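Side-chain contact in thin, isoform D (Drosophila melanogaster, PDB 6XG7), which probably acts as a TRIM-type ubiquitin ligase in muscle, this chain being its NHL-repeat beta-propeller, a domain class that commonly serves in protein binding: residues I192-S195 / N196-V200. Sequence-based numbering, arbitrary orientation.
Sequences IAVS and NTNRV
S195 and T197 meet hydroxyl to hydroxyl where the chain reverses, OG lying 2.7 Å from OG1 in a hydrogen bond whose donor could be either group. The serine oxygen sits between its own backbone N and carbonyl carbon (chi1 67°), which tucks it inside the bend, and there S195 OG also accepts a hydrogen bond from R199 N, 3.0 Å away. One oxygen thereby ties the third turn residue to the backbone just beyond the turn. N198 N reaches S195 O at 2.9 Å from well above the carbonyl plane, closing a type I turn over S195-N198, while S195 N gives R199 O a straighter bond (163° at the hydrogen) in the carbonyl plane. With N198 left-handed, this is a 3:5 beta hairpin, type I turn plus G1 bulge, joining strands 185-194 and 199-204 within one NHL repeat of the propeller. Further along, V194 and V200 form an antiparallel non-hydrogen-bonded pair, their side chains emerging on the same side of the hairpin with CG2 4.1 Å from CG2. The other branch of V200, CG1, packs more closely, 3.7 Å from CD1 of I192, and Y154 of strand 153-157 touches all three residues. Packing gives way to solvent at the turn: R199 lays CB against S195 OG, then continues as a straight chain to NE, whereas the exposed N196 uses ND2 to hydrogen-bond the backbone O of D243.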
loop_
_atom_site.group_PDB
_atom_site.type_symbol
_atom_site.label_atom_id
_atom_site.label_comp_id
_atom_site.label_asym_id
_atom_site.label_seq_id
_atom_site.Cartn_x
_atom_site.Cartn_y
_atom_site.Cartn_z
ATOM N N ILE A 192 -1.773 3.534 2.795
ATOM C CA ILE A 192 -1.760 4.978 2.617
ATOM C C ILE A 192 -1.390 5.329 1.184
ATOM O O ILE A 192 -0.614 4.636 0.521
ATOM C CB ILE A 192 -0.793 5.618 3.655
ATOM C CG1 ILE A 192 -0.845 7.143 3.654
ATOM C CG2 ILE A 192 0.645 5.109 3.441
ATOM C CD1 ILE A 192 -0.174 7.703 4.911
ATOM N N ALA A 193 -1.921 6.455 0.719
ATOM C CA ALA A 193 -1.605 7.005 -0.591
ATOM C C ALA A 193 -1.685 8.520 -0.479
ATOM O O ALA A 193 -2.410 9.050 0.358
ATOM C CB ALA A 193 -2.574 6.505 -1.665
ATOM N N VAL A 194 -0.929 9.216 -1.310
ATOM C CA VAL A 194 -0.952 10.674 -1.347
ATOM C C VAL A 194 -1.219 11.113 -2.783
ATOM O O VAL A 194 -0.514 10.698 -3.709
ATOM C CB VAL A 194 0.354 11.293 -0.813
ATOM C CG1 VAL A 194 0.295 12.810 -0.896
ATOM C CG2 VAL A 194 0.583 10.892 0.623
ATOM N N SER A 195 -2.234 11.954 -2.961
ATOM C CA SER A 195 -2.666 12.397 -4.276
ATOM C C SER A 195 -1.825 13.579 -4.779
ATOM O O SER A 195 -1.109 14.241 -4.022
ATOM C CB SER A 195 -4.129 12.831 -4.215
ATOM O OG SER A 195 -4.252 13.995 -3.425
ATOM N N ASN A 196 -1.955 13.862 -6.083
ATOM C CA ASN A 196 -1.356 15.062 -6.669
ATOM C C ASN A 196 -1.918 16.338 -6.059
ATOM O O ASN A 196 -1.268 17.393 -6.107
ATOM C CB ASN A 196 -1.611 15.087 -8.181
ATOM C CG ASN A 196 -0.574 14.319 -8.952
ATOM O OD1 ASN A 196 0.599 14.306 -8.586
ATOM N ND2 ASN A 196 -0.993 13.678 -10.034
ATOM N N THR A 197 -3.143 16.279 -5.535
ATOM C CA THR A 197 -3.747 17.384 -4.803
ATOM C C THR A 197 -3.311 17.436 -3.340
ATOM O O THR A 197 -3.896 18.209 -2.565
ATOM C CB THR A 197 -5.270 17.287 -4.902
ATOM O OG1 THR A 197 -5.693 15.995 -4.448
ATOM C CG2 THR A 197 -5.724 17.516 -6.346
ATOM N N ASN A 198 -2.288 16.660 -2.971
ATOM C CA ASN A 198 -1.700 16.660 -1.624
ATOM C C ASN A 198 -2.718 16.296 -0.555
ATOM O O ASN A 198 -2.758 16.875 0.536
ATOM C CB ASN A 198 -0.955 17.949 -1.328
ATOM C CG ASN A 198 0.340 18.012 -2.090
ATOM O OD1 ASN A 198 1.148 17.074 -2.034
ATOM N ND2 ASN A 198 0.522 19.069 -2.858
ATOM N N ARG A 199 -3.528 15.301 -0.867
ATOM C CA ARG A 199 -4.410 14.677 0.102
ATOM C C ARG A 199 -3.802 13.341 0.497
ATOM O O ARG A 199 -3.303 12.603 -0.356
ATOM C CB ARG A 199 -5.801 14.480 -0.497
ATOM C CG ARG A 199 -6.456 15.796 -0.842
ATOM C CD ARG A 199 -7.750 15.603 -1.564
ATOM N NE ARG A 199 -8.356 16.890 -1.861
ATOM C CZ ARG A 199 -9.598 17.045 -2.289
ATOM N NH1 ARG A 199 -10.375 15.982 -2.462
ATOM N NH2 ARG A 199 -10.062 18.263 -2.536
ATOM N N VAL A 200 -3.843 13.052 1.791
ATOM C CA VAL A 200 -3.306 11.827 2.366
ATOM C C VAL A 200 -4.486 10.903 2.637
ATOM O O VAL A 200 -5.358 11.201 3.457
ATOM C CB VAL A 200 -2.514 12.114 3.647
ATOM C CG1 VAL A 200 -1.935 10.824 4.186
ATOM C CG2 VAL A 200 -1.449 13.141 3.368
#